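Protein kinase A regulatory subunit, putative (Trypanosoma cruzi, PDB 6FTF) probably restrains the catalytic subunit of a cAMP-independent protein kinase A and binds nucleoside ligands such as 7-cyano-7-deazainosine in its two cyclic nucleotide-binding domains. Local coordinates at residues A[83-94]-A[123-134]; A[13-24]-A[137-145]. All coordinates share one frame; numbering follows the deposited sequence. Where two conformers were deposited one is given.

Contact 1 of 2, residues A[83-94]-A[123-134]; sequences LYIIQSGHADII and TVKVCTDELIAW. With 7CI (7-cyano-7-deazainosine), chain F.
Thr123 opens the pairing opposite Ile94, a hydrogen-bonded antiparallel pair in which Ile94 N donates to Thr123 O over 2.8 Å; Thr123 OG1 is hydrogen-bonded to Ala75 N. Val124 turns to the opposite face and lies side by side with Ile93, both pointing the same way, with Val124 CG2 3.7 Å from Ile93 CD1. That pair borders the bound nucleoside: Ile93 CD1 approaches ribose atom O1 of 7CI at 3.4 Å, and Ile93 CG2 lies near N1 and C2 of its base. Lys125 pairs with Asp92, and its CB and CD meet the tip of Ile94. Past Val126, which faces Ala91, the strand gives way to a short loop, where Cys127 N donates to His90 O. Thr128 OG1, held between its backbone N and carbonyl carbon (chi1 46°), accepts from His90 N at 3.0 Å and donates to Glu130 O from above its carbonyl plane, linking the two segments at the turn. Gly89 CA lies against Thr128 OG1 at 3.3 Å. Leu131 CD1 meets Ile86 CD1 at 4.2 Å, their side chains crossing at about a right angle. Ile132 O accepts from Gln87 N at 2.8 Å and weakly from Ser88 N, a classic beta bulge at Gln87, where the chain turns a corner. Finally, Trp134 NE1 donates to OE1 of the extended Gln87 at 2.9 Å, 19° out of the indole plane. The antiparallel pairs 82-86 with 130-137 and 91-95 with 123-126 are central in two four-stranded sheets of the cyclic nucleotide-binding beta-barrel, the first edged by 62-67 and 108-109, the second by 71-73 and 98-103.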
loop_
_atom_site.group_PDB
_atom_site.type_symbol
_atom_site.label_atom_id
_atom_site.label_comp_id
_atom_site.label_asym_id
_atom_site.label_seq_id
_atom_site.Cartn_x
_atom_site.Cartn_y
_atom_site.Cartn_z
ATOM N N LEU A 83 6.371 -12.129 -12.915
ATOM C CA LEU A 83 5.577 -11.516 -11.854
ATOM C C LEU A 83 4.106 -11.752 -12.167
ATOM O O LEU A 83 3.650 -11.443 -13.267
ATOM C CB LEU A 83 5.849 -10.021 -11.809
ATOM C CG LEU A 83 5.098 -9.226 -10.742
ATOM C CD1 LEU A 83 5.555 -9.593 -9.353
ATOM C CD2 LEU A 83 5.290 -7.725 -10.988
ATOM N N TYR A 84 3.366 -12.298 -11.218
ATOM C CA TYR A 84 1.948 -12.590 -11.389
ATOM C C TYR A 84 1.157 -11.662 -10.484
ATOM O O TYR A 84 1.433 -11.598 -9.286
ATOM C CB TYR A 84 1.634 -14.024 -10.957
ATOM C CG TYR A 84 2.282 -15.066 -11.806
ATOM C CD1 TYR A 84 3.610 -15.390 -11.654
ATOM C CD2 TYR A 84 1.561 -15.704 -12.807
ATOM C CE1 TYR A 84 4.199 -16.355 -12.468
ATOM C CE2 TYR A 84 2.125 -16.644 -13.616
ATOM C CZ TYR A 84 3.440 -16.957 -13.455
ATOM O OH TYR A 84 3.987 -17.909 -14.295
ATOM N N ILE A 85 0.194 -10.940 -11.038
ATOM C CA ILE A 85 -0.739 -10.124 -10.267
ATOM C C ILE A 85 -2.091 -10.825 -10.349
ATOM O O ILE A 85 -2.601 -11.105 -11.444
ATOM C CB ILE A 85 -0.823 -8.680 -10.787
ATOM C CG1 ILE A 85 0.571 -8.038 -10.882
ATOM C CG2 ILE A 85 -1.735 -7.850 -9.859
ATOM C CD1 ILE A 85 1.348 -7.992 -9.577
ATOM N N ILE A 86 -2.654 -11.161 -9.207
ATOM C CA ILE A 86 -3.858 -11.984 -9.155
ATOM C C ILE A 86 -5.094 -11.138 -9.430
ATOM O O ILE A 86 -5.382 -10.174 -8.713
ATOM C CB ILE A 86 -3.959 -12.675 -7.790
ATOM C CG1 ILE A 86 -2.767 -13.602 -7.570
ATOM C CG2 ILE A 86 -5.268 -13.431 -7.687
ATOM C CD1 ILE A 86 -2.646 -14.106 -6.152
ATOM N N GLN A 87 -5.852 -11.516 -10.462
ATOM C CA GLN A 87 -7.166 -10.933 -10.707
ATOM C C GLN A 87 -8.211 -11.523 -9.770
ATOM O O GLN A 87 -8.984 -10.786 -9.138
ATOM C CB GLN A 87 -7.572 -11.166 -12.160
ATOM C CG GLN A 87 -8.996 -10.733 -12.477
ATOM C CD GLN A 87 -9.355 -10.995 -13.921
ATOM O OE1 GLN A 87 -8.613 -10.637 -14.849
ATOM N NE2 GLN A 87 -10.492 -11.646 -14.135
ATOM N N SER A 88 -8.234 -12.844 -9.645
ATOM C CA SER A 88 -9.164 -13.503 -8.746
ATOM C C SER A 88 -8.591 -14.856 -8.384
ATOM O O SER A 88 -7.802 -15.440 -9.135
ATOM C CB SER A 88 -10.556 -13.624 -9.361
ATOM O OG SER A 88 -10.520 -14.298 -10.603
ATOM N N GLY A 89 -8.995 -15.351 -7.224
ATOM C CA GLY A 89 -8.474 -16.590 -6.692
ATOM C C GLY A 89 -7.460 -16.337 -5.593
ATOM O O GLY A 89 -6.993 -15.216 -5.373
ATOM N N HIS A 90 -7.126 -17.409 -4.884
ATOM C CA HIS A 90 -6.188 -17.348 -3.770
ATOM C C HIS A 90 -5.128 -18.423 -3.934
ATOM O O HIS A 90 -5.362 -19.476 -4.542
ATOM C CB HIS A 90 -6.856 -17.602 -2.412
ATOM C CG HIS A 90 -7.930 -16.633 -2.053
ATOM N ND1 HIS A 90 -8.749 -16.828 -0.962
ATOM C CD2 HIS A 90 -8.297 -15.451 -2.594
ATOM C CE1 HIS A 90 -9.588 -15.813 -0.861
ATOM N NE2 HIS A 90 -9.336 -14.964 -1.839
ATOM N N ALA A 91 -3.964 -18.179 -3.330
ATOM C CA ALA A 91 -2.899 -19.164 -3.339
ATOM C C ALA A 91 -2.176 -19.172 -2.002
ATOM O O ALA A 91 -1.958 -18.123 -1.378
ATOM C CB ALA A 91 -1.884 -18.894 -4.445
ATOM N N ASP A 92 -1.757 -20.364 -1.602
ATOM C CA ASP A 92 -0.942 -20.532 -0.410
ATOM C C ASP A 92 0.529 -20.349 -0.752
ATOM O O ASP A 92 1.013 -20.841 -1.772
ATOM C CB ASP A 92 -1.116 -21.936 0.175
ATOM C CG ASP A 92 -2.511 -22.194 0.707
ATOM O OD1 ASP A 92 -3.088 -21.313 1.381
ATOM O OD2 ASP A 92 -3.038 -23.293 0.449
ATOM N N ILE A 93 1.248 -19.694 0.155
ATOM C CA ILE A 93 2.706 -19.643 0.149
ATOM C C ILE A 93 3.184 -20.728 1.097
ATOM O O ILE A 93 2.851 -20.707 2.289
ATOM C CB ILE A 93 3.216 -18.263 0.597
ATOM C CG1 ILE A 93 2.584 -17.145 -0.246
ATOM C CG2 ILE A 93 4.735 -18.207 0.543
ATOM C CD1 ILE A 93 2.809 -17.300 -1.745
ATOM N N ILE A 94 3.954 -21.676 0.574
ATOM C CA ILE A 94 4.367 -22.869 1.310
ATOM C C ILE A 94 5.883 -22.877 1.407
ATOM O O ILE A 94 6.580 -22.896 0.387
ATOM C CB ILE A 94 3.846 -24.147 0.637
ATOM C CG1 ILE A 94 2.313 -24.086 0.556
ATOM C CG2 ILE A 94 4.335 -25.405 1.371
ATOM C CD1 ILE A 94 1.679 -25.167 -0.230
ATOM N N THR A 123 7.040 -22.195 -2.496
ATOM C CA THR A 123 6.048 -22.695 -3.429
ATOM C C THR A 123 4.758 -21.898 -3.310
ATOM O O THR A 123 4.336 -21.520 -2.214
ATOM C CB THR A 123 5.824 -24.178 -3.160
ATOM O OG1 THR A 123 7.020 -24.864 -3.517
ATOM C CG2 THR A 123 4.661 -24.736 -3.970
ATOM N N VAL A 124 4.143 -21.629 -4.459
ATOM C CA VAL A 124 2.887 -20.892 -4.546
ATOM C C VAL A 124 1.851 -21.838 -5.125
ATOM O O VAL A 124 1.956 -22.223 -6.293
ATOM C CB VAL A 124 3.040 -19.648 -5.424
ATOM C CG1 VAL A 124 1.718 -18.932 -5.506
ATOM C CG2 VAL A 124 4.151 -18.739 -4.891
ATOM N N LYS A 125 0.857 -22.208 -4.325
ATOM C CA LYS A 125 -0.065 -23.288 -4.684
ATOM C C LYS A 125 -1.500 -22.790 -4.596
ATOM O O LYS A 125 -1.933 -22.321 -3.541
ATOM C CB LYS A 125 0.152 -24.498 -3.772
ATOM C CG LYS A 125 -0.534 -25.772 -4.232
ATOM C CD LYS A 125 -0.072 -26.925 -3.378
ATOM C CE LYS A 125 -0.694 -28.239 -3.820
ATOM N NZ LYS A 125 -0.003 -29.402 -3.197
ATOM N N VAL A 126 -2.245 -22.900 -5.703
ATOM C CA VAL A 126 -3.593 -22.345 -5.773
ATOM C C VAL A 126 -4.519 -23.095 -4.822
ATOM O O VAL A 126 -4.516 -24.333 -4.773
ATOM C CB VAL A 126 -4.093 -22.423 -7.224
ATOM C CG1 VAL A 126 -5.536 -21.972 -7.321
ATOM C CG2 VAL A 126 -3.201 -21.607 -8.128
ATOM N N CYS A 127 -5.340 -22.356 -4.080
ATOM C CA CYS A 127 -6.216 -22.988 -3.105
ATOM C C CYS A 127 -7.681 -22.633 -3.286
ATOM O O CYS A 127 -8.511 -23.067 -2.475
ATOM C CB CYS A 127 -5.762 -22.701 -1.666
ATOM S SG CYS A 127 -5.700 -20.973 -1.207
ATOM N N THR A 128 -8.028 -21.907 -4.336
ATOM C CA THR A 128 -9.403 -21.767 -4.787
ATOM C C THR A 128 -9.612 -22.673 -5.993
ATOM O O THR A 128 -8.675 -23.285 -6.504
ATOM C CB THR A 128 -9.684 -20.307 -5.141
ATOM O OG1 THR A 128 -8.613 -19.786 -5.941
ATOM C CG2 THR A 128 -9.797 -19.474 -3.878
ATOM N N ASP A 129 -10.866 -22.766 -6.451
ATOM C CA ASP A 129 -11.151 -23.625 -7.597
ATOM C C ASP A 129 -10.365 -23.193 -8.830
ATOM O O ASP A 129 -9.832 -24.032 -9.565
ATOM C CB ASP A 129 -12.640 -23.619 -7.936
ATOM C CG ASP A 129 -13.494 -24.347 -6.917
ATOM O OD1 ASP A 129 -12.989 -25.272 -6.254
ATOM O OD2 ASP A 129 -14.692 -23.996 -6.811
ATOM N N GLU A 130 -10.312 -21.887 -9.086
ATOM C CA GLU A 130 -9.539 -21.317 -10.182
ATOM C C GLU A 130 -8.787 -20.098 -9.672
ATOM O O GLU A 130 -9.126 -19.523 -8.641
ATOM C CB GLU A 130 -10.423 -20.881 -11.368
ATOM C CG GLU A 130 -11.335 -21.949 -11.918
ATOM C CD GLU A 130 -12.692 -21.993 -11.239
ATOM O OE1 GLU A 130 -13.085 -21.013 -10.566
ATOM O OE2 GLU A 130 -13.378 -23.025 -11.397
ATOM N N LEU A 131 -7.780 -19.693 -10.435
ATOM C CA LEU A 131 -7.085 -18.438 -10.212
ATOM C C LEU A 131 -6.744 -17.852 -11.571
ATOM O O LEU A 131 -6.294 -18.564 -12.479
ATOM C CB LEU A 131 -5.845 -18.651 -9.342
ATOM C CG LEU A 131 -5.039 -17.410 -8.986
ATOM C CD1 LEU A 131 -4.345 -17.599 -7.626
ATOM C CD2 LEU A 131 -3.991 -17.079 -10.053
ATOM N N ILE A 132 -7.005 -16.558 -11.727
ATOM C CA ILE A 132 -6.699 -15.820 -12.942
ATOM C C ILE A 132 -5.668 -14.770 -12.581
ATOM O O ILE A 132 -5.856 -14.027 -11.611
ATOM C CB ILE A 132 -7.955 -15.139 -13.518
ATOM C CG1 ILE A 132 -9.031 -16.166 -13.853
ATOM C CG2 ILE A 132 -7.611 -14.297 -14.745
ATOM C CD1 ILE A 132 -10.420 -15.592 -13.979
ATOM N N ALA A 133 -4.600 -14.682 -13.365
ATOM C CA ALA A 133 -3.534 -13.729 -13.106
ATOM C C ALA A 133 -3.119 -13.024 -14.386
ATOM O O ALA A 133 -3.297 -13.532 -15.495
ATOM C CB ALA A 133 -2.313 -14.422 -12.516
ATOM N N TRP A 134 -2.512 -11.852 -14.203
ATOM C CA TRP A 134 -1.843 -11.119 -15.268
ATOM C C TRP A 134 -0.342 -11.182 -15.005
ATOM O O TRP A 134 0.108 -10.980 -13.869
ATOM C CB TRP A 134 -2.360 -9.680 -15.344
ATOM C CG TRP A 134 -3.781 -9.647 -15.801
ATOM C CD1 TRP A 134 -4.905 -9.658 -15.004
ATOM C CD2 TRP A 134 -4.256 -9.682 -17.153
ATOM N NE1 TRP A 134 -6.033 -9.670 -15.787
ATOM C CE2 TRP A 134 -5.662 -9.683 -17.104
ATOM C CE3 TRP A 134 -3.632 -9.686 -18.398
ATOM C CZ2 TRP A 134 -6.445 -9.689 -18.254
ATOM C CZ3 TRP A 134 -4.411 -9.693 -19.534
ATOM C CH2 TRP A 134 -5.805 -9.701 -19.456
HETATM C C1 7CI F . 5.761 -15.030 -1.905
HETATM N N1 7CI F . 6.426 -15.143 -0.570
HETATM O O1 7CI F . 5.970 -16.241 -2.615
HETATM C C2 7CI F . 5.906 -14.672 0.566
HETATM N N2 7CI F . 4.759 -13.982 0.788
HETATM O O2 7CI F . 5.366 -13.404 -3.524
HETATM C C3 7CI F . 4.485 -13.597 2.047
HETATM N N3 7CI F . 5.356 -13.910 3.098
HETATM O O3 7CI F . 7.641 -13.947 -4.695
HETATM C C4 7CI F . 6.511 -14.597 2.889
HETATM N N4 7CI F . 10.020 -16.745 2.180
HETATM C C5 7CI F . 6.837 -15.013 1.598
HETATM O O5 7CI F . 7.242 -14.824 3.896
HETATM C C6 7CI F . 7.934 -15.748 1.005
HETATM C C7 7CI F . 7.592 -15.804 -0.355
HETATM C C8 7CI F . 9.073 -16.294 1.648
HETATM C C9 7CI F . 6.328 -13.967 -2.728
HETATM C C10 7CI F . 7.338 -14.654 -3.487
HETATM C C11 7CI F . 6.658 -15.967 -3.816
HETATM C C12 7CI F . 7.673 -17.147 -4.162
HETATM O O4 7CI F . 8.697 -17.202 -3.192
#

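Contact 2 of 2, residues A[13-24]-A[137-145]; sequences IDPEKAKLYQAP and DRDTYRNLV
The Tyr21 ring lies flat on the Asn143 amide, the two planes only 8° apart, with ND2 3.8 Å above the ring plane and displaced toward its rim. On that same face Asn143 CB makes a CH-pi contact, 4.0 Å from the ring centroid, and Asp139 O sits over the rim. In the ring plane, at the hydroxyl edge, are Thr140 OG1 and a water that also donates to Asp137 OD2. The second flat group, the Arg142 guanidinium, carries Ile13 CG1 over one face, 3.7 Å above its plane and offset toward the rim; a water joins Ile13 N to Arg142 O. Tyr21 OH and Thr140 OG1 are 2.7 Å apart. Having CG anti to the backbone N (chi1 175°) lays the Tyr21 ring across the first turns of helix 138-145. The amide is itself fixed: Asn143 ND2 donates to Asp139 O at 2.9 Å, the acceptor lying in the amide plane, and Asn143 N reaches that oxygen from the other face. Asp137 is the N-cap, taking Thr140 N on OD2 and the threonine hydroxyl on the syn lone pair of OD1, which positions OG1 for Tyr21. Asn143 OD1 meets Ile13 CG2 at 3.4 Å. Farther along, Ala23 CB packs on Leu144 CD1. The N-terminal segment therefore straps over the outer side of helix 138-145, while Ala23 and Leu144 both reach Val56 of helix 51-60 and Arg138 salt-bridges Asp117 beyond helix 111-116.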
loop_
_atom_site.group_PDB
_atom_site.type_symbol
_atom_site.label_atom_id
_atom_site.label_comp_id
_atom_site.label_asym_id
_atom_site.label_seq_id
_atom_site.Cartn_x
_atom_site.Cartn_y
_atom_site.Cartn_z
ATOM N N ILE A 13 19.225 -1.839 -12.873
ATOM C CA ILE A 13 19.350 -1.323 -14.231
ATOM C C ILE A 13 19.773 0.139 -14.195
ATOM O O ILE A 13 19.194 0.951 -13.463
ATOM C CB ILE A 13 18.032 -1.501 -14.999
ATOM C CG1 ILE A 13 17.689 -2.985 -15.158
ATOM C CG2 ILE A 13 18.120 -0.826 -16.363
ATOM C CD1 ILE A 13 18.569 -3.717 -16.161
ATOM N N ASP A 14 20.777 0.480 -15.001
ATOM C CA ASP A 14 21.191 1.863 -15.202
ATOM C C ASP A 14 19.994 2.687 -15.672
ATOM O O ASP A 14 19.368 2.327 -16.681
ATOM C CB ASP A 14 22.287 1.893 -16.266
ATOM C CG ASP A 14 22.774 3.306 -16.583
ATOM O OD1 ASP A 14 22.170 4.287 -16.098
ATOM O OD2 ASP A 14 23.769 3.434 -17.330
ATOM N N PRO A 15 19.641 3.785 -14.994
ATOM C CA PRO A 15 18.449 4.541 -15.416
ATOM C C PRO A 15 18.545 5.117 -16.820
ATOM O O PRO A 15 17.522 5.202 -17.515
ATOM C CB PRO A 15 18.333 5.645 -14.354
ATOM C CG PRO A 15 19.076 5.122 -13.179
ATOM C CD PRO A 15 20.200 4.312 -13.736
ATOM N N GLU A 16 19.736 5.535 -17.255
ATOM C CA GLU A 16 19.882 6.052 -18.612
ATOM C C GLU A 16 19.634 4.962 -19.646
ATOM O O GLU A 16 19.168 5.250 -20.754
ATOM C CB GLU A 16 21.274 6.654 -18.795
ATOM N N LYS A 17 19.934 3.710 -19.301
ATOM C CA LYS A 17 19.664 2.591 -20.196
ATOM C C LYS A 17 18.204 2.158 -20.133
ATOM O O LYS A 17 17.633 1.729 -21.142
ATOM C CB LYS A 17 20.570 1.420 -19.830
ATOM C CG LYS A 17 22.051 1.708 -20.014
ATOM C CD LYS A 17 22.867 0.426 -20.020
ATOM C CE LYS A 17 24.348 0.714 -20.187
ATOM N NZ LYS A 17 25.137 -0.540 -20.177
ATOM N N ALA A 18 17.584 2.242 -18.956
ATOM C CA ALA A 18 16.175 1.880 -18.848
ATOM C C ALA A 18 15.304 2.730 -19.767
ATOM O O ALA A 18 14.278 2.253 -20.269
ATOM C CB ALA A 18 15.718 2.022 -17.398
ATOM N N LYS A 19 15.711 3.978 -20.023
ATOM C CA LYS A 19 14.952 4.847 -20.917
ATOM C C LYS A 19 14.951 4.338 -22.355
ATOM O O LYS A 19 14.080 4.729 -23.141
ATOM C CB LYS A 19 15.521 6.268 -20.864
ATOM N N LEU A 20 15.905 3.483 -22.715
ATOM C CA LEU A 20 15.976 2.912 -24.051
ATOM C C LEU A 20 15.261 1.575 -24.151
ATOM O O LEU A 20 15.265 0.970 -25.228
ATOM C CB LEU A 20 17.440 2.736 -24.465
ATOM C CG LEU A 20 18.284 4.009 -24.481
ATOM C CD1 LEU A 20 19.726 3.675 -24.828
ATOM C CD2 LEU A 20 17.723 5.038 -25.454
ATOM N N TYR A 21 14.671 1.087 -23.058
ATOM C CA TYR A 21 13.950 -0.181 -23.068
ATOM C C TYR A 21 12.505 0.045 -23.511
ATOM O O TYR A 21 11.800 0.891 -22.950
ATOM C CB TYR A 21 13.972 -0.822 -21.676
ATOM C CG TYR A 21 13.140 -2.080 -21.603
ATOM C CD1 TYR A 21 13.637 -3.289 -22.047
ATOM C CD2 TYR A 21 11.842 -2.041 -21.112
ATOM C CE1 TYR A 21 12.875 -4.430 -21.996
ATOM C CE2 TYR A 21 11.072 -3.179 -21.052
ATOM C CZ TYR A 21 11.590 -4.370 -21.504
ATOM O OH TYR A 21 10.854 -5.523 -21.470
ATOM N N GLN A 22 12.066 -0.722 -24.500
ATOM C CA GLN A 22 10.675 -0.715 -24.932
ATOM C C GLN A 22 10.019 -2.009 -24.461
ATOM O O GLN A 22 10.435 -3.104 -24.850
ATOM C CB GLN A 22 10.526 -0.558 -26.451
ATOM C CG GLN A 22 9.047 -0.383 -26.872
ATOM C CD GLN A 22 8.813 -0.362 -28.378
ATOM O OE1 GLN A 22 9.548 0.280 -29.127
ATOM N NE2 GLN A 22 7.766 -1.055 -28.821
ATOM N N ALA A 23 8.991 -1.879 -23.645
ATOM C CA ALA A 23 8.273 -3.046 -23.182
ATOM C C ALA A 23 7.489 -3.681 -24.326
ATOM O O ALA A 23 7.056 -2.991 -25.257
ATOM C CB ALA A 23 7.287 -2.637 -22.100
ATOM N N PRO A 24 7.254 -4.987 -24.267
ATOM C CA PRO A 24 6.330 -5.594 -25.225
ATOM C C PRO A 24 4.942 -5.021 -25.044
ATOM O O PRO A 24 4.581 -4.546 -23.971
ATOM C CB PRO A 24 6.373 -7.082 -24.876
ATOM C CG PRO A 24 6.841 -7.149 -23.501
ATOM C CD PRO A 24 7.722 -5.953 -23.267
ATOM N N ASP A 137 6.854 -9.927 -17.601
ATOM C CA ASP A 137 8.184 -10.477 -17.806
ATOM C C ASP A 137 9.227 -9.761 -16.952
ATOM O O ASP A 137 9.063 -8.608 -16.541
ATOM C CB ASP A 137 8.555 -10.367 -19.289
ATOM C CG ASP A 137 8.761 -8.925 -19.730
ATOM O OD1 ASP A 137 7.755 -8.202 -19.924
ATOM O OD2 ASP A 137 9.941 -8.506 -19.841
ATOM N N ARG A 138 10.345 -10.461 -16.746
ATOM C CA ARG A 138 11.432 -9.964 -15.907
ATOM C C ARG A 138 11.985 -8.640 -16.413
ATOM O O ARG A 138 12.226 -7.726 -15.622
ATOM C CB ARG A 138 12.542 -11.009 -15.852
ATOM C CG ARG A 138 13.831 -10.551 -15.191
ATOM C CD ARG A 138 14.711 -11.785 -15.000
ATOM N NE ARG A 138 15.972 -11.569 -14.308
ATOM C CZ ARG A 138 16.824 -12.554 -14.032
ATOM N NH1 ARG A 138 16.536 -13.803 -14.392
ATOM N NH2 ARG A 138 17.958 -12.300 -13.398
ATOM N N ASP A 139 12.251 -8.532 -17.714
ATOM C CA ASP A 139 12.923 -7.332 -18.207
ATOM C C ASP A 139 12.044 -6.107 -18.031
ATOM O O ASP A 139 12.534 -5.037 -17.657
ATOM C CB ASP A 139 13.343 -7.492 -19.672
ATOM C CG ASP A 139 14.532 -8.440 -19.853
ATOM O OD1 ASP A 139 15.169 -8.816 -18.849
ATOM O OD2 ASP A 139 14.834 -8.795 -21.018
ATOM N N THR A 140 10.740 -6.237 -18.268
ATOM C CA THR A 140 9.887 -5.085 -18.048
ATOM C C THR A 140 9.839 -4.726 -16.573
ATOM O O THR A 140 9.867 -3.546 -16.220
ATOM C CB THR A 140 8.482 -5.314 -18.608
ATOM O OG1 THR A 140 8.586 -5.631 -19.998
ATOM C CG2 THR A 140 7.644 -4.082 -18.460
ATOM N N TYR A 141 9.733 -5.728 -15.697
ATOM C CA TYR A 141 9.769 -5.436 -14.272
ATOM C C TYR A 141 11.059 -4.695 -13.905
ATOM O O TYR A 141 11.029 -3.649 -13.246
ATOM C CB TYR A 141 9.610 -6.707 -13.420
ATOM C CG TYR A 141 9.703 -6.336 -11.959
ATOM C CD1 TYR A 141 8.645 -5.707 -11.302
ATOM C CD2 TYR A 141 10.890 -6.500 -11.263
ATOM C CE1 TYR A 141 8.768 -5.299 -9.972
ATOM C CE2 TYR A 141 11.020 -6.087 -9.939
ATOM C CZ TYR A 141 9.959 -5.490 -9.313
ATOM O OH TYR A 141 10.111 -5.070 -8.005
ATOM N N ARG A 142 12.211 -5.215 -14.336
ATOM C CA ARG A 142 13.473 -4.621 -13.900
ATOM C C ARG A 142 13.705 -3.248 -14.507
ATOM O O ARG A 142 14.290 -2.377 -13.849
ATOM C CB ARG A 142 14.648 -5.543 -14.216
ATOM C CG ARG A 142 14.588 -6.842 -13.432
ATOM C CD ARG A 142 15.814 -7.709 -13.593
ATOM N NE ARG A 142 16.995 -7.116 -12.961
ATOM C CZ ARG A 142 18.093 -6.718 -13.604
ATOM N NH1 ARG A 142 18.204 -6.851 -14.921
ATOM N NH2 ARG A 142 19.099 -6.190 -12.918
ATOM N N ASN A 143 13.279 -3.033 -15.751
ATOM C CA ASN A 143 13.557 -1.769 -16.422
ATOM C C ASN A 143 12.541 -0.696 -16.084
ATOM O O ASN A 143 12.912 0.479 -15.958
ATOM C CB ASN A 143 13.583 -1.959 -17.932
ATOM C CG ASN A 143 14.898 -2.450 -18.416
ATOM O OD1 ASN A 143 15.812 -1.655 -18.676
ATOM N ND2 ASN A 143 15.032 -3.756 -18.526
ATOM N N LEU A 144 11.266 -1.053 -15.954
ATOM C CA LEU A 144 10.214 -0.055 -15.830
ATOM C C LEU A 144 9.564 0.024 -14.462
ATOM O O LEU A 144 8.968 1.063 -14.141
ATOM C CB LEU A 144 9.112 -0.311 -16.860
ATOM C CG LEU A 144 9.529 -0.323 -18.324
ATOM C CD1 LEU A 144 8.277 -0.400 -19.161
ATOM C CD2 LEU A 144 10.349 0.904 -18.697
ATOM N N VAL A 145 9.617 -1.022 -13.657
ATOM C CA VAL A 145 8.889 -1.056 -12.400
ATOM C C VAL A 145 9.809 -0.896 -11.202
ATOM O O VAL A 145 9.556 -0.071 -10.325
ATOM C CB VAL A 145 8.054 -2.341 -12.280
ATOM C CG1 VAL A 145 7.280 -2.341 -10.954
ATOM C CG2 VAL A 145 7.115 -2.477 -13.452
HETATM O O HOH W 1 16.406 -2.757 -11.937
HETATM O O HOH W 2 10.971 -8.062 -22.794
#

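Overall arrangement
Contact 1 and contact 2 have centres 26 Å apart and are nested along the chain: segment 13-24 comes first, then 83-94 and 123-134, and finally 137-145. Strand 130-137 leads directly into helix 138-145, so the last barrel strand of contact 1 continues into the helix gripped in contact 2. The two also touch, Leu83 CD2 lying 3.9 Å from Tyr141 CD1. Contact 1 is part of the barrel wall, with Ile93 and Val124 lining the nucleoside pocket, whereas contact 2 lies at the surface, the nearest atoms of the Arg142 side chain and that ligand being about 13 Å apart. Contact 2 thus ties the N-terminal segment to the helix that follows the barrel strand of contact 1.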